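Side-chain contacts in aminopeptidase YwaD (Bacillus subtilis, PDB 6HC6), which removes N-terminal amino acids, among them leucine, arginine and lysine, from peptides by hydrolysis, using two zinc ions per subunit: residues S79-K82 against D86-V89; E272-L277 against I286-F291. One frame throughout, in Å; residues are numbered along the deposited sequence.

Interaction 1: residues S79-K82 against D86-V89; sequences SMRK and DVKV
K88 NZ reaches D86 OD2 at 3.1 Å, on the syn side of the carboxylate and 25° out of its plane, while V87 between them turns the opposite way and meets M80 and R81. Helix 67-82 is joined by a short connection to strand 86-93, an edge strand of the large mixed sheet of this M28 peptidase. The salt bridge therefore runs along the strand on the face pointing away from the helix, and the contact itself is apolar, with no hydrogen bond across it. V87 does most of the touching through one methyl. With CG1 anti to the backbone N (chi1 177°), the other branch, CG2, comes forward and lodges between two consecutive helix residues, 3.5 Å from M80 CB and 3.7 Å from R81 CG. M80 offers only the root of its side chain here; from CG the chain runs extended away from V87 into the interior, where it packs on I230, M270 and L271. R81 takes the exposed side. Its chain, extended from CG to NE, crosses the valine at about a right angle, its CG making the closest touch and its guanidinium reaching only loosely over V87. The contact thins toward the end of the arginine, where V87 CG1 sits 4.3 Å above the guanidinium plane, offset toward the rim of that face.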
ATOM      1  N   SER A  79      13.397  -8.381  14.532  1.00 26.91           N
ATOM      2  CA  SER A  79      12.468  -8.070  15.613  1.00 27.40           C
ATOM      3  C   SER A  79      11.560  -9.248  15.922  1.00 29.04           C
ATOM      4  O   SER A  79      11.291  -9.540  17.095  1.00 30.01           O
ATOM      5  CB  SER A  79      11.639  -6.840  15.254  1.00 29.73           C
ATOM      6  OG  SER A  79      12.449  -5.680  15.236  1.00 42.86           O
ATOM      7  N   MET A  80      11.076  -9.939  14.886  1.00 24.75           N
ATOM      8  CA  MET A  80      10.222 -11.102  15.110  1.00 24.52           C
ATOM      9  C   MET A  80      10.967 -12.218  15.829  1.00 28.57           C
ATOM     10  O   MET A  80      10.406 -12.887  16.704  1.00 28.48           O
ATOM     11  CB  MET A  80       9.663 -11.596  13.776  1.00 23.65           C
ATOM     12  CG  MET A  80       8.648 -10.623  13.152  1.00 22.36           C
ATOM     13  SD  MET A  80       7.874 -11.484  11.770  1.00 26.10           S
ATOM     14  CE  MET A  80       6.721 -10.261  11.149  1.00 18.73           C
ATOM     15  N   ARG A  81      12.227 -12.457  15.462  1.00 30.13           N
ATOM     16  CA  ARG A  81      12.972 -13.524  16.113  1.00 29.43           C
ATOM     17  C   ARG A  81      13.141 -13.266  17.600  1.00 31.62           C
ATOM     18  O   ARG A  81      13.162 -14.216  18.396  1.00 35.11           O
ATOM     19  CB  ARG A  81      14.327 -13.694  15.443  1.00 34.64           C
ATOM     20  CG  ARG A  81      14.232 -14.315  14.079  1.00 38.36           C
ATOM     21  CD  ARG A  81      15.565 -14.881  13.646  1.00 38.66           C
ATOM     22  NE  ARG A  81      15.503 -15.338  12.266  1.00 41.75           N
ATOM     23  CZ  ARG A  81      15.774 -14.580  11.210  1.00 41.77           C
ATOM     24  NH1 ARG A  81      16.147 -13.309  11.357  1.00 35.38           N
ATOM     25  NH2 ARG A  81      15.674 -15.100  10.000  1.00 45.02           N
ATOM     26  N   LYS A  82      13.266 -11.996  17.994  1.00 30.77           N
ATOM     27  CA  LYS A  82      13.333 -11.665  19.415  1.00 37.52           C
ATOM     28  C   LYS A  82      12.084 -12.120  20.153  1.00 41.13           C
ATOM     29  O   LYS A  82      12.142 -12.401  21.357  1.00 38.70           O
ATOM     30  CB  LYS A  82      13.513 -10.160  19.602  1.00 38.70           C
ATOM     31  CG  LYS A  82      14.927  -9.665  19.462  1.00 51.10           C
ATOM     32  CD  LYS A  82      15.126  -8.436  20.333  1.00 62.91           C
ATOM     33  CE  LYS A  82      14.599  -8.693  21.744  1.00 71.00           C
ATOM     34  NZ  LYS A  82      15.178  -7.770  22.759  1.00 75.81           N
ATOM     35  N   ASP A  86       8.898 -18.244  14.877  1.00 25.27           N
ATOM     36  CA  ASP A  86       9.559 -18.969  13.797  1.00 29.38           C
ATOM     37  C   ASP A  86       9.444 -18.139  12.522  1.00 29.31           C
ATOM     38  O   ASP A  86       8.352 -17.996  11.963  1.00 28.42           O
ATOM     39  CB  ASP A  86       8.927 -20.344  13.623  1.00 32.92           C
ATOM     40  CG  ASP A  86       9.606 -21.164  12.549  1.00 59.24           C
ATOM     41  OD1 ASP A  86      10.854 -21.232  12.559  1.00 62.98           O
ATOM     42  OD2 ASP A  86       8.894 -21.738  11.695  1.00 67.40           O
ATOM     43  N   VAL A  87      10.564 -17.602  12.047  1.00 25.74           N
ATOM     44  CA  VAL A  87      10.565 -16.546  11.043  1.00 28.67           C
ATOM     45  C   VAL A  87      11.115 -17.086   9.733  1.00 32.50           C
ATOM     46  O   VAL A  87      12.164 -17.747   9.715  1.00 33.41           O
ATOM     47  CB  VAL A  87      11.385 -15.336  11.520  1.00 30.24           C
ATOM     48  CG1 VAL A  87      11.447 -14.284  10.450  1.00 30.51           C
ATOM     49  CG2 VAL A  87      10.799 -14.764  12.795  1.00 25.24           C
ATOM     50  N   LYS A  88      10.420 -16.791   8.634  1.00 23.32           N
ATOM     51  CA  LYS A  88      10.915 -17.089   7.297  1.00 25.45           C
ATOM     52  C   LYS A  88      10.801 -15.837   6.445  1.00 31.16           C
ATOM     53  O   LYS A  88       9.911 -15.008   6.656  1.00 27.52           O
ATOM     54  CB  LYS A  88      10.155 -18.245   6.633  1.00 27.12           C
ATOM     55  CG  LYS A  88       9.970 -19.487   7.518  1.00 36.65           C
ATOM     56  CD  LYS A  88      10.893 -20.635   7.139  1.00 46.32           C
ATOM     57  CE  LYS A  88      10.488 -21.938   7.842  1.00 48.05           C
ATOM     58  NZ  LYS A  88      10.841 -21.942   9.299  1.00 49.91           N
ATOM     59  N   VAL A  89      11.725 -15.698   5.496  1.00 28.32           N
ATOM     60  CA  VAL A  89      11.689 -14.636   4.499  1.00 26.21           C
ATOM     61  C   VAL A  89      11.252 -15.269   3.191  1.00 35.37           C
ATOM     62  O   VAL A  89      11.899 -16.203   2.694  1.00 31.91           O
ATOM     63  CB  VAL A  89      13.046 -13.931   4.351  1.00 31.38           C
ATOM     64  CG1 VAL A  89      12.975 -12.866   3.238  1.00 28.54           C
ATOM     65  CG2 VAL A  89      13.458 -13.289   5.666  1.00 39.01           C
TER

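Interaction 2: residues E272-L277 against I286-F291; sequences EMARVL and IRFIAF. With ACT (acetate ion), chain G.
A274 CB sits squarely over the F288 ring, 3.6 Å from its centroid and only 7° off the ring normal, a well-centred CH-pi contact. A274 CA lies over the same face, 3.6 Å from F288 CE2, so the small residue lets the helix backbone come down onto the ring. F288 gets there with its CG anti to the carbonyl carbon (chi1 -59°), the ring standing out from the strand. L277 completes the fit more loosely, CD1 meeting the ring edge at F288 CZ over 4.1 Å. On the side of the helix turned from the strand, the partly exposed R275 brings in polar contacts and faces outward. Bent at chi3, it grips the buried E272 side-on, NE to OE1 at 3.0 Å and NH2 to OE2 at 2.7 Å, both oxygens lying in the guanidinium plane. K44 N and H47 ND1 also bond to the carboxylate, whereas R275 NH1 points out to an acetate, probably picked up from the crystallisation medium. Helix and strand run nearly antiparallel, 160° apart, as parts of a beta-alpha-beta unit: helix 260-277 links strand 244-250 to 285-291, V247 touches both M273 and F288, and helix 412-430 packs against M273 and L277.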
ATOM      1  N   GLU A 272       4.202  -5.026  17.811  1.00 22.35           N
ATOM      2  CA  GLU A 272       3.943  -4.911  19.241  1.00 22.87           C
ATOM      3  C   GLU A 272       2.847  -5.871  19.679  1.00 26.10           C
ATOM      4  O   GLU A 272       2.902  -6.413  20.792  1.00 27.17           O
ATOM      5  CB  GLU A 272       3.579  -3.469  19.600  1.00 24.58           C
ATOM      6  CG  GLU A 272       3.133  -3.278  21.038  1.00 23.32           C
ATOM      7  CD  GLU A 272       4.239  -3.514  22.066  1.00 24.86           C
ATOM      8  OE1 GLU A 272       5.392  -3.831  21.691  1.00 28.57           O
ATOM      9  OE2 GLU A 272       3.943  -3.388  23.262  1.00 28.43           O
ATOM     10  N   MET A 273       1.856  -6.123  18.822  1.00 21.75           N
ATOM     11  CA  MET A 273       0.869  -7.135  19.180  1.00 24.86           C
ATOM     12  C   MET A 273       1.524  -8.504  19.298  1.00 23.67           C
ATOM     13  O   MET A 273       1.201  -9.280  20.207  1.00 23.96           O
ATOM     14  CB  MET A 273      -0.268  -7.175  18.160  1.00 27.83           C
ATOM     15  CG  MET A 273      -1.407  -8.100  18.587  1.00 31.90           C
ATOM     16  SD  MET A 273      -2.496  -8.493  17.202  1.00 32.84           S
ATOM     17  CE  MET A 273      -2.634  -6.849  16.428  1.00 23.71           C
ATOM     18  N   ALA A 274       2.456  -8.815  18.391  1.00 21.60           N
ATOM     19  CA  ALA A 274       3.189 -10.075  18.496  1.00 24.30           C
ATOM     20  C   ALA A 274       3.951 -10.163  19.814  1.00 23.65           C
ATOM     21  O   ALA A 274       4.023 -11.234  20.429  1.00 26.34           O
ATOM     22  CB  ALA A 274       4.142 -10.218  17.314  1.00 25.74           C
ATOM     23  N   ARG A 275       4.537  -9.051  20.262  1.00 23.65           N
ATOM     24  CA  ARG A 275       5.193  -9.050  21.566  1.00 23.42           C
ATOM     25  C   ARG A 275       4.201  -9.330  22.683  1.00 29.22           C
ATOM     26  O   ARG A 275       4.491 -10.105  23.605  1.00 33.73           O
ATOM     27  CB  ARG A 275       5.903  -7.716  21.816  1.00 27.26           C
ATOM     28  CG  ARG A 275       6.764  -7.756  23.085  1.00 29.82           C
ATOM     29  CD  ARG A 275       7.199  -6.378  23.554  1.00 37.52           C
ATOM     30  NE  ARG A 275       6.073  -5.553  24.006  1.00 38.12           N
ATOM     31  CZ  ARG A 275       5.543  -5.595  25.225  1.00 40.57           C
ATOM     32  NH1 ARG A 275       6.023  -6.429  26.149  1.00 42.99           N
ATOM     33  NH2 ARG A 275       4.521  -4.798  25.522  1.00 38.10           N
ATOM     34  N   VAL A 276       3.022  -8.707  22.626  1.00 26.67           N
ATOM     35  CA  VAL A 276       2.030  -8.925  23.674  1.00 26.25           C
ATOM     36  C   VAL A 276       1.538 -10.368  23.664  1.00 26.29           C
ATOM     37  O   VAL A 276       1.392 -10.997  24.718  1.00 31.24           O
ATOM     38  CB  VAL A 276       0.854  -7.945  23.519  1.00 29.08           C
ATOM     39  CG1 VAL A 276      -0.236  -8.299  24.538  1.00 30.60           C
ATOM     40  CG2 VAL A 276       1.336  -6.530  23.739  1.00 34.76           C
ATOM     41  N   LEU A 277       1.233 -10.893  22.477  1.00 24.70           N
ATOM     42  CA  LEU A 277       0.643 -12.219  22.349  1.00 24.71           C
ATOM     43  C   LEU A 277       1.659 -13.337  22.515  1.00 32.60           C
ATOM     44  O   LEU A 277       1.257 -14.503  22.622  1.00 38.83           O
ATOM     45  CB  LEU A 277      -0.047 -12.340  20.992  1.00 24.75           C
ATOM     46  CG  LEU A 277      -1.192 -11.346  20.832  1.00 28.86           C
ATOM     47  CD1 LEU A 277      -1.798 -11.472  19.458  1.00 33.38           C
ATOM     48  CD2 LEU A 277      -2.224 -11.621  21.907  1.00 32.03           C
ATOM     49  N   ILE A 286      -0.765 -18.656  14.854  1.00 23.02           N
ATOM     50  CA  ILE A 286      -0.838 -17.229  14.560  1.00 23.43           C
ATOM     51  C   ILE A 286       0.353 -16.853  13.691  1.00 24.73           C
ATOM     52  O   ILE A 286       1.511 -17.052  14.077  1.00 25.94           O
ATOM     53  CB  ILE A 286      -0.881 -16.380  15.835  1.00 20.45           C
ATOM     54  CG1 ILE A 286      -1.966 -16.905  16.772  1.00 28.63           C
ATOM     55  CG2 ILE A 286      -1.160 -14.938  15.461  1.00 21.23           C
ATOM     56  CD1 ILE A 286      -1.956 -16.239  18.136  1.00 36.87           C
ATOM     57  N   ARG A 287       0.069 -16.316  12.514  1.00 20.89           N
ATOM     58  CA  ARG A 287       1.102 -15.892  11.581  1.00 25.21           C
ATOM     59  C   ARG A 287       1.104 -14.372  11.536  1.00 25.73           C
ATOM     60  O   ARG A 287       0.124 -13.752  11.104  1.00 21.85           O
ATOM     61  CB  ARG A 287       0.857 -16.492  10.201  1.00 22.07           C
ATOM     62  CG  ARG A 287       0.752 -18.001  10.248  1.00 20.93           C
ATOM     63  CD  ARG A 287       0.747 -18.594   8.862  1.00 19.75           C
ATOM     64  NE  ARG A 287       0.672 -20.053   8.924  1.00 24.15           N
ATOM     65  CZ  ARG A 287       0.503 -20.841   7.869  1.00 27.10           C
ATOM     66  NH1 ARG A 287       0.387 -20.313   6.656  1.00 25.12           N
ATOM     67  NH2 ARG A 287       0.449 -22.155   8.023  1.00 28.65           N
ATOM     68  N   PHE A 288       2.196 -13.772  11.996  1.00 21.31           N
ATOM     69  CA  PHE A 288       2.383 -12.331  11.875  1.00 17.84           C
ATOM     70  C   PHE A 288       3.165 -12.070  10.601  1.00 18.72           C
ATOM     71  O   PHE A 288       4.257 -12.617  10.411  1.00 20.72           O
ATOM     72  CB  PHE A 288       3.118 -11.763  13.082  1.00 19.17           C
ATOM     73  CG  PHE A 288       2.425 -12.012  14.380  1.00 19.34           C
ATOM     74  CD1 PHE A 288       2.672 -13.173  15.100  1.00 23.21           C
ATOM     75  CD2 PHE A 288       1.499 -11.104  14.870  1.00 19.83           C
ATOM     76  CE1 PHE A 288       2.031 -13.415  16.307  1.00 24.33           C
ATOM     77  CE2 PHE A 288       0.846 -11.350  16.078  1.00 20.54           C
ATOM     78  CZ  PHE A 288       1.120 -12.503  16.794  1.00 25.08           C
ATOM     79  N   ILE A 289       2.608 -11.271   9.705  1.00 16.69           N
ATOM     80  CA  ILE A 289       3.246 -11.103   8.409  1.00 15.48           C
ATOM     81  C   ILE A 289       3.441  -9.628   8.122  1.00 17.85           C
ATOM     82  O   ILE A 289       2.494  -8.835   8.220  1.00 19.66           O
ATOM     83  CB  ILE A 289       2.445 -11.756   7.276  1.00 16.14           C
ATOM     84  CG1 ILE A 289       2.036 -13.166   7.689  1.00 22.19           C
ATOM     85  CG2 ILE A 289       3.296 -11.731   6.024  1.00 19.66           C
ATOM     86  CD1 ILE A 289       1.396 -13.953   6.582  1.00 24.18           C
ATOM     87  N   ALA A 290       4.662  -9.278   7.738  1.00 17.09           N
ATOM     88  CA  ALA A 290       4.979  -7.997   7.127  1.00 15.65           C
ATOM     89  C   ALA A 290       5.059  -8.223   5.616  1.00 16.83           C
ATOM     90  O   ALA A 290       5.953  -8.932   5.135  1.00 20.24           O
ATOM     91  CB  ALA A 290       6.290  -7.444   7.692  1.00 22.62           C
ATOM     92  N   PHE A 291       4.111  -7.639   4.871  1.00 15.13           N
ATOM     93  CA  PHE A 291       4.018  -7.840   3.433  1.00 16.48           C
ATOM     94  C   PHE A 291       4.856  -6.809   2.696  1.00 16.85           C
ATOM     95  O   PHE A 291       4.740  -5.616   2.962  1.00 17.48           O
ATOM     96  CB  PHE A 291       2.570  -7.718   2.956  1.00 16.05           C
ATOM     97  CG  PHE A 291       1.715  -8.903   3.296  1.00 16.73           C
ATOM     98  CD1 PHE A 291       2.066 -10.179   2.876  1.00 19.06           C
ATOM     99  CD2 PHE A 291       0.543  -8.729   4.011  1.00 16.24           C
ATOM    100  CE1 PHE A 291       1.269 -11.273   3.207  1.00 17.10           C
ATOM    101  CE2 PHE A 291      -0.259  -9.810   4.325  1.00 17.12           C
ATOM    102  CZ  PHE A 291       0.107 -11.082   3.923  1.00 18.84           C
TER
HETATM  103  C   ACT G 504       8.950  -7.869  27.107  1.00 54.72           C
HETATM  104  O   ACT G 504       7.809  -8.257  26.746  1.00 57.66           O
HETATM  105  OXT ACT G 504       9.291  -7.315  28.192  1.00 60.00           O
HETATM  106  CH3 ACT G 504      10.101  -8.099  26.086  1.00 51.91           C

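Overall arrangement
Both interactions set a helix against the same mixed sheet, and their centres lie about 10 Å apart. Interaction 1 is at the margin, on edge strand 86-93, and is only partly buried; interaction 2 lies deeper, with all its touching residues buried on helix 260-277 and strand 285-291. Strand 226-234 runs between these two strands and pairs antiparallel with each. The chemistry follows the place: a valine methyl under an arginine chain at the edge, an aromatic face under an alanine further in. M80 joins them directly, its CE packing 3.5 Å from F288 O. Each contact is apolar across its interface, with its salt bridge kept within one segment.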